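Local coordinates for protein WipB (Legionella pneumophila, PDB 5NNY) that acts as a translocated Ser/Thr phosphatase that targets the host lysosomal nutrient-sensing machinery, its phosphatase domain having a phosphoesterase fold, at residues G213-R218 and G291-T296; R67-K72 and A170-N175. One frame throughout, in Å; residues are numbered along the deposited sequence.

Interaction 1 of 2, residues G213-R218 and G291-T296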
ATOM      1  N   GLY A 213       7.223  15.214  -9.666  1.00 21.63           N
ATOM      2  CA  GLY A 213       6.854  16.212 -10.648  1.00 20.76           C
ATOM      3  C   GLY A 213       6.602  15.547 -11.979  1.00 19.56           C
ATOM      4  O   GLY A 213       6.644  14.314 -12.073  1.00 18.69           O
ATOM      5  N   LEU A 214       6.345  16.350 -13.017  1.00 21.40           N
ATOM      6  CA  LEU A 214       6.256  15.809 -14.372  1.00 22.89           C
ATOM      7  C   LEU A 214       7.538  15.101 -14.798  1.00 21.38           C
ATOM      8  O   LEU A 214       7.493  14.206 -15.651  1.00 20.93           O
ATOM      9  CB  LEU A 214       5.925  16.930 -15.365  1.00 19.87           C
ATOM     10  CG  LEU A 214       4.593  17.651 -15.183  1.00 21.34           C
ATOM     11  CD1 LEU A 214       4.497  18.855 -16.142  1.00 19.16           C
ATOM     12  CD2 LEU A 214       3.437  16.701 -15.423  1.00 25.90           C
ATOM     13  N   ASN A 215       8.688  15.490 -14.237  1.00 18.53           N
ATOM     14  CA  ASN A 215       9.939  14.847 -14.616  1.00 23.88           C
ATOM     15  C   ASN A 215       9.936  13.374 -14.214  1.00 20.53           C
ATOM     16  O   ASN A 215      10.467  12.530 -14.940  1.00 20.10           O
ATOM     17  CB  ASN A 215      11.128  15.576 -13.985  1.00 21.50           C
ATOM     18  CG  ASN A 215      10.920  15.879 -12.511  1.00 20.97           C
ATOM     19  OD1 ASN A 215       9.903  16.455 -12.120  1.00 21.18           O
ATOM     20  ND2 ASN A 215      11.890  15.477 -11.674  1.00 21.79           N
ATOM     21  N   HIS A 216       9.348  13.052 -13.058  1.00 17.34           N
ATOM     22  CA  HIS A 216       9.246  11.649 -12.647  1.00 15.66           C
ATOM     23  C   HIS A 216       8.363  10.857 -13.602  1.00 15.79           C
ATOM     24  O   HIS A 216       8.668   9.708 -13.941  1.00 18.42           O
ATOM     25  CB  HIS A 216       8.682  11.538 -11.224  1.00 15.95           C
ATOM     26  CG  HIS A 216       9.600  12.039 -10.160  1.00 18.69           C
ATOM     27  ND1 HIS A 216       9.646  13.361  -9.774  1.00 20.49           N
ATOM     28  CD2 HIS A 216      10.519  11.392  -9.402  1.00 22.74           C
ATOM     29  CE1 HIS A 216      10.548  13.508  -8.818  1.00 25.55           C
ATOM     30  NE2 HIS A 216      11.089  12.327  -8.572  1.00 21.61           N
ATOM     31  N   ILE A 217       7.240  11.441 -14.016  1.00 14.78           N
ATOM     32  CA  ILE A 217       6.329  10.741 -14.919  1.00 14.77           C
ATOM     33  C   ILE A 217       7.007  10.492 -16.258  1.00 16.70           C
ATOM     34  O   ILE A 217       6.879   9.414 -16.851  1.00 21.36           O
ATOM     35  CB  ILE A 217       5.018  11.547 -15.059  1.00 15.97           C
ATOM     36  CG1 ILE A 217       4.419  11.764 -13.679  1.00 19.18           C
ATOM     37  CG2 ILE A 217       4.028  10.851 -16.000  1.00 16.91           C
ATOM     38  CD1 ILE A 217       3.219  12.703 -13.673  1.00 20.98           C
ATOM     39  N   ARG A 218       7.778  11.468 -16.735  1.00 20.47           N
ATOM     40  CA  ARG A 218       8.543  11.265 -17.961  1.00 20.44           C
ATOM     41  C   ARG A 218       9.566  10.151 -17.789  1.00 22.54           C
ATOM     42  O   ARG A 218       9.761   9.328 -18.691  1.00 22.73           O
ATOM     43  CB  ARG A 218       9.221  12.579 -18.371  1.00 25.35           C
ATOM     44  CG  ARG A 218       9.998  12.505 -19.684  1.00 35.02           C
ATOM     45  CD  ARG A 218      10.790  13.787 -19.942  1.00 36.87           C
ATOM     46  NE  ARG A 218       9.907  14.927 -20.168  1.00 36.41           N
ATOM     47  CZ  ARG A 218       9.453  15.281 -21.367  1.00 43.85           C
ATOM     48  NH1 ARG A 218       9.813  14.583 -22.438  1.00 45.35           N
ATOM     49  NH2 ARG A 218       8.645  16.324 -21.497  1.00 44.33           N
ATOM     50  N   GLY A 291      16.417  14.634 -11.672  1.00 24.47           N
ATOM     51  CA  GLY A 291      16.590  15.821 -12.477  1.00 27.78           C
ATOM     52  C   GLY A 291      15.813  16.989 -11.900  1.00 27.93           C
ATOM     53  O   GLY A 291      15.341  16.968 -10.757  1.00 29.93           O
ATOM     54  N   ASP A 292      15.685  18.038 -12.716  1.00 29.90           N
ATOM     55  CA  ASP A 292      14.997  19.244 -12.277  1.00 31.45           C
ATOM     56  C   ASP A 292      13.516  18.966 -12.031  1.00 22.76           C
ATOM     57  O   ASP A 292      12.822  18.408 -12.886  1.00 30.48           O
ATOM     58  CB  ASP A 292      15.159  20.358 -13.313  1.00 29.48           C
ATOM     59  CG  ASP A 292      16.567  20.925 -13.355  1.00 41.71           C
ATOM     60  OD1 ASP A 292      17.290  20.831 -12.346  1.00 42.22           O
ATOM     61  OD2 ASP A 292      16.945  21.471 -14.417  1.00 46.77           O
ATOM     62  N   LEU A 293      13.028  19.366 -10.864  1.00 23.44           N
ATOM     63  CA  LEU A 293      11.630  19.156 -10.509  1.00 20.08           C
ATOM     64  C   LEU A 293      10.757  20.066 -11.360  1.00 26.91           C
ATOM     65  O   LEU A 293      10.935  21.287 -11.335  1.00 27.33           O
ATOM     66  CB  LEU A 293      11.408  19.438  -9.024  1.00 21.91           C
ATOM     67  CG  LEU A 293      10.007  19.203  -8.452  1.00 22.69           C
ATOM     68  CD1 LEU A 293       9.644  17.709  -8.572  1.00 23.48           C
ATOM     69  CD2 LEU A 293       9.931  19.641  -6.994  1.00 26.39           C
ATOM     70  N   ILE A 294       9.832  19.475 -12.116  1.00 20.51           N
ATOM     71  CA  ILE A 294       8.919  20.205 -12.989  1.00 20.78           C
ATOM     72  C   ILE A 294       7.519  20.019 -12.443  1.00 20.67           C
ATOM     73  O   ILE A 294       7.024  18.887 -12.368  1.00 25.43           O
ATOM     74  CB  ILE A 294       8.989  19.724 -14.446  1.00 24.12           C
ATOM     75  CG1 ILE A 294      10.423  19.842 -14.992  1.00 27.15           C
ATOM     76  CG2 ILE A 294       7.976  20.508 -15.287  1.00 26.93           C
ATOM     77  CD1 ILE A 294      10.977  21.232 -14.994  1.00 27.21           C
ATOM     78  N   ARG A 295       6.861  21.122 -12.075  0.54 19.63           N
ATOM     79  CA  ARG A 295       5.524  21.051 -11.506  0.54 20.85           C
ATOM     80  C   ARG A 295       4.498  21.899 -12.237  0.54 24.22           C
ATOM     81  O   ARG A 295       3.332  21.907 -11.835  0.54 22.28           O
ATOM     82  CB  ARG A 295       5.556  21.434 -10.018  0.54 26.67           C
ATOM     83  CG  ARG A 295       6.012  20.270  -9.128  0.54 32.19           C
ATOM     84  CD  ARG A 295       5.653  20.477  -7.670  0.54 37.30           C
ATOM     85  NE  ARG A 295       5.493  19.203  -6.979  0.54 44.96           N
ATOM     86  CZ  ARG A 295       4.462  18.901  -6.200  0.54 51.78           C
ATOM     87  NH1 ARG A 295       4.399  17.712  -5.619  0.54 55.37           N
ATOM     88  NH2 ARG A 295       3.506  19.796  -5.986  0.54 49.57           N
ATOM     89  N   THR A 296       4.891  22.595 -13.300  1.00 23.24           N
ATOM     90  CA  THR A 296       3.978  23.395 -14.101  1.00 19.02           C
ATOM     91  C   THR A 296       4.168  23.029 -15.566  1.00 24.70           C
ATOM     92  O   THR A 296       5.294  22.789 -16.006  1.00 23.55           O
ATOM     93  CB  THR A 296       4.246  24.897 -13.899  1.00 25.99           C
ATOM     94  OG1 THR A 296       4.206  25.195 -12.500  1.00 33.37           O
ATOM     95  CG2 THR A 296       3.197  25.728 -14.612  1.00 35.26           C
TER
HETATM   96  O   HOH W   1      13.103  16.064  -9.325  1.00 20.50           O
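Gly213 and Ile294 bring the backbones closest, CA to CA 5.1 Å, where the start of helix 214-224 meets the loop 291-296, extended through Asp292-Ile294. The amide of Leu214, the first residue of the helix, donates to Ile294 O at 2.7 Å. One residue earlier, at the N-cap, Gly213, with no side chain, lets its CA come within 3.2 Å of the same oxygen. Ile294 N in turn donates to Asn215 OD1 in a nearly straight hydrogen bond (3.0 Å, 171°), approaching from above the carbonyl plane rather than along a lone pair. With chi1 at 47°, Asn215 CG stands between the backbone N and the carbonyl carbon, which turns the amide toward the loop. Its ND2 bonds to Tyr290 O and, at 2.7 Å, to a water that donates in turn to Gly291 O, so both ends of the amide are held. The Leu214 and Ile294 side chains cross at about a right angle, with Leu214 CD1 3.9 Å from Ile294 CG2. Leu293 turns its CD1 inward to lie 3.6 Å from Gly213 N and near the edge of the His216 ring. That ring is fixed at two nitrogens: ND1 receives Gly213 N at 3.1 Å, tilted from the ring plane, while NE2 bonds to Arg288 O. Paired bonds from a helix's first turn to an extended chain thus fasten the loop leading into strand 301-306, an outermost strand of the mixed sheet in this phosphoesterase fold.

Interaction 2 of 2, residues R67-K72 and A170-N175; sequences RLEEIK and AGAISN
Lys72 reaches from helix 64-79 to Ala172, in the turn that follows a Schellman motif: Gly171, with positive phi, ends helix 159-169, and Ser174 then caps helix 175-186 through Glu177 N. The lysine leaves its helix with CG anti to the backbone N (chi1 175°) and stays extended, CB and CG carrying the chain across toward the turn. CD is the first atom to touch, 3.2 Å from Ala172 O and 4.2 Å from Ile173 CG1, where the two side chains pass at a slant. CE runs on beside the same carbonyl, and NZ closes on Ala172 O at 2.9 Å, tilted 19° from the carbonyl plane. NZ also donates to a water that accepts from Ser174 N, so the ammonium joins the Ala172 carbonyl to the Ser174 amide through the water. Tyr106 of helix 105-117 touches both Lys72 and Ile173. One turn back along the helix, the Leu68 side chain packs on two alanine methyls: CB is tight against Ala172 CB at 3.5 Å, and CD1 lies near Ala170 CB. Glu69, in the conformer given here, one of two, is bent at chi2 (-87°) and brings its carboxylate near the CA of Ala172. In that conformer its OE2 accepts a hydrogen bond from a second water, 2.6 Å away, which also donates to Gly171 O.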
ATOM      1  N   ARG A  67      -3.277 -18.074  21.584  1.00 19.98           N
ATOM      2  CA  ARG A  67      -3.685 -16.678  21.696  1.00 20.15           C
ATOM      3  C   ARG A  67      -4.015 -16.088  20.333  1.00 22.01           C
ATOM      4  O   ARG A  67      -5.037 -15.411  20.165  1.00 19.60           O
ATOM      5  CB  ARG A  67      -2.572 -15.859  22.352  1.00 17.41           C
ATOM      6  CG  ARG A  67      -2.327 -16.119  23.843  1.00 16.27           C
ATOM      7  CD  ARG A  67      -0.996 -15.485  24.227  1.00 22.23           C
ATOM      8  NE  ARG A  67      -0.658 -15.551  25.652  1.00 24.87           N
ATOM      9  CZ  ARG A  67      -0.617 -14.488  26.448  1.00 23.32           C
ATOM     10  NH1 ARG A  67      -0.263 -14.599  27.731  1.00 25.52           N
ATOM     11  NH2 ARG A  67      -0.934 -13.303  25.960  1.00 27.87           N
ATOM     12  N   LEU A  68      -3.120 -16.289  19.364  1.00 19.63           N
ATOM     13  CA  LEU A  68      -3.285 -15.717  18.028  1.00 19.23           C
ATOM     14  C   LEU A  68      -4.463 -16.343  17.279  1.00 21.08           C
ATOM     15  O   LEU A  68      -5.203 -15.643  16.584  1.00 20.14           O
ATOM     16  CB  LEU A  68      -1.996 -15.895  17.225  1.00 18.55           C
ATOM     17  CG  LEU A  68      -0.782 -15.129  17.743  1.00 26.82           C
ATOM     18  CD1 LEU A  68       0.500 -15.630  17.109  1.00 21.29           C
ATOM     19  CD2 LEU A  68      -0.974 -13.661  17.479  1.00 20.98           C
ATOM     20  N   GLU A  69      -4.651 -17.659  17.417  0.57 20.39           N
ATOM     21  CA  GLU A  69      -5.790 -18.323  16.784  0.57 22.22           C
ATOM     22  C   GLU A  69      -7.112 -17.744  17.274  0.57 20.36           C
ATOM     23  O   GLU A  69      -8.032 -17.522  16.479  0.57 21.17           O
ATOM     24  CB  GLU A  69      -5.757 -19.833  17.055  0.57 22.66           C
ATOM     25  CG  GLU A  69      -4.531 -20.583  16.522  0.57 38.63           C
ATOM     26  CD  GLU A  69      -4.666 -21.053  15.081  0.57 42.41           C
ATOM     27  OE1 GLU A  69      -5.576 -20.578  14.368  0.57 41.01           O
ATOM     28  OE2 GLU A  69      -3.854 -21.912  14.668  0.57 42.57           O
ATOM     29  N   GLU A  70      -7.239 -17.516  18.586  0.57 15.33           N
ATOM     30  CA  GLU A  70      -8.500 -16.987  19.103  0.57 18.82           C
ATOM     31  C   GLU A  70      -8.757 -15.571  18.600  0.57 16.83           C
ATOM     32  O   GLU A  70      -9.897 -15.223  18.272  0.57 19.98           O
ATOM     33  CB  GLU A  70      -8.511 -17.023  20.631  0.57 14.83           C
ATOM     34  CG  GLU A  70      -8.001 -18.337  21.255  0.57 25.34           C
ATOM     35  CD  GLU A  70      -8.766 -19.601  20.846  0.57 33.71           C
ATOM     36  OE1 GLU A  70      -9.129 -19.766  19.662  0.57 29.02           O
ATOM     37  OE2 GLU A  70      -8.987 -20.463  21.725  0.57 30.08           O
ATOM     38  N   ILE A  71      -7.709 -14.745  18.524  1.00 16.21           N
ATOM     39  CA  ILE A  71      -7.858 -13.397  17.963  1.00 15.62           C
ATOM     40  C   ILE A  71      -8.274 -13.484  16.501  1.00 16.86           C
ATOM     41  O   ILE A  71      -9.180 -12.773  16.042  1.00 19.78           O
ATOM     42  CB  ILE A  71      -6.539 -12.610  18.110  1.00 20.64           C
ATOM     43  CG1 ILE A  71      -6.308 -12.194  19.570  1.00 17.31           C
ATOM     44  CG2 ILE A  71      -6.504 -11.412  17.124  1.00 20.28           C
ATOM     45  CD1 ILE A  71      -4.813 -11.860  19.908  1.00 16.61           C
ATOM     46  N   LYS A  72      -7.605 -14.359  15.751  1.00 18.50           N
ATOM     47  CA  LYS A  72      -7.815 -14.455  14.312  1.00 20.79           C
ATOM     48  C   LYS A  72      -9.239 -14.885  13.985  1.00 25.97           C
ATOM     49  O   LYS A  72      -9.890 -14.307  13.106  1.00 18.78           O
ATOM     50  CB  LYS A  72      -6.810 -15.435  13.710  1.00 21.47           C
ATOM     51  CG  LYS A  72      -7.000 -15.715  12.218  1.00 25.35           C
ATOM     52  CD  LYS A  72      -5.996 -16.777  11.771  1.00 29.85           C
ATOM     53  CE  LYS A  72      -6.362 -17.425  10.452  1.00 37.85           C
ATOM     54  NZ  LYS A  72      -5.470 -18.579  10.127  1.00 39.13           N
ATOM     55  N   ALA A 170       4.424 -18.951  14.169  1.00 23.81           N
ATOM     56  CA  ALA A 170       3.760 -19.621  15.280  1.00 22.11           C
ATOM     57  C   ALA A 170       2.686 -20.587  14.813  1.00 24.54           C
ATOM     58  O   ALA A 170       2.077 -21.262  15.655  1.00 26.31           O
ATOM     59  CB  ALA A 170       3.149 -18.592  16.237  1.00 21.61           C
ATOM     60  N   GLY A 171       2.440 -20.667  13.503  1.00 20.37           N
ATOM     61  CA  GLY A 171       1.432 -21.535  12.949  1.00 21.36           C
ATOM     62  C   GLY A 171       0.011 -21.020  13.029  1.00 23.08           C
ATOM     63  O   GLY A 171      -0.918 -21.779  12.740  1.00 23.43           O
ATOM     64  N   ALA A 172      -0.187 -19.760  13.403  1.00 20.99           N
ATOM     65  CA  ALA A 172      -1.535 -19.216  13.547  1.00 23.12           C
ATOM     66  C   ALA A 172      -2.063 -18.604  12.258  1.00 20.99           C
ATOM     67  O   ALA A 172      -3.290 -18.493  12.084  1.00 24.55           O
ATOM     68  CB  ALA A 172      -1.552 -18.166  14.655  1.00 23.72           C
ATOM     69  N   ILE A 173      -1.177 -18.193  11.351  1.00 19.85           N
ATOM     70  CA  ILE A 173      -1.555 -17.621  10.061  1.00 21.41           C
ATOM     71  C   ILE A 173      -0.794 -18.376   8.982  1.00 17.02           C
ATOM     72  O   ILE A 173       0.369 -18.742   9.180  1.00 23.81           O
ATOM     73  CB  ILE A 173      -1.252 -16.103  10.001  1.00 25.34           C
ATOM     74  CG1 ILE A 173      -2.132 -15.347  11.000  1.00 24.94           C
ATOM     75  CG2 ILE A 173      -1.446 -15.520   8.578  1.00 24.14           C
ATOM     76  CD1 ILE A 173      -1.830 -13.857  11.073  1.00 15.67           C
ATOM     77  N   SER A 174      -1.443 -18.628   7.847  1.00 22.26           N
ATOM     78  CA  SER A 174      -0.814 -19.403   6.782  1.00 23.35           C
ATOM     79  C   SER A 174      -0.183 -18.500   5.725  1.00 24.71           C
ATOM     80  O   SER A 174      -0.722 -17.448   5.375  1.00 20.64           O
ATOM     81  CB  SER A 174      -1.821 -20.341   6.108  1.00 29.13           C
ATOM     82  OG  SER A 174      -2.697 -19.638   5.239  1.00 22.67           O
ATOM     83  N   ASN A 175       0.975 -18.927   5.216  1.00 24.08           N
ATOM     84  CA  ASN A 175       1.522 -18.283   4.023  1.00 21.90           C
ATOM     85  C   ASN A 175       0.521 -18.293   2.880  1.00 24.84           C
ATOM     86  O   ASN A 175       0.403 -17.308   2.144  1.00 23.13           O
ATOM     87  CB  ASN A 175       2.815 -18.961   3.564  1.00 24.72           C
ATOM     88  CG  ASN A 175       3.984 -18.669   4.470  1.00 25.78           C
ATOM     89  OD1 ASN A 175       4.261 -17.513   4.817  1.00 23.45           O
ATOM     90  ND2 ASN A 175       4.687 -19.719   4.855  1.00 20.64           N
TER
HETATM   91  O   HOH W   2      -3.855 -22.490  12.124  1.00 39.20           O
HETATM   92  O   HOH W   3      -4.192 -17.983   7.722  1.00 29.44           O

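In the fold
Interactions 1 and 2 lie on opposite sides of the chain's centre, each centred about 23 Å from it; their own centres are about 45 Å apart and their nearest atoms about 33 Å, so neither touches the other. In sequence they are in series, 67-72 with 170-175 closing before 213-218 with 291-296 opens. Both join a helix to an irregular segment and use water as well as direct bonds. Interaction 1 fastens the loop that leads into strand 301-306, with Leu214 also touching Ile302 of that strand, whereas interaction 2 ties a helix of the predicted coiled-coil region to the junction between helices 159-169 and 175-186. No metal or ligand takes part in either.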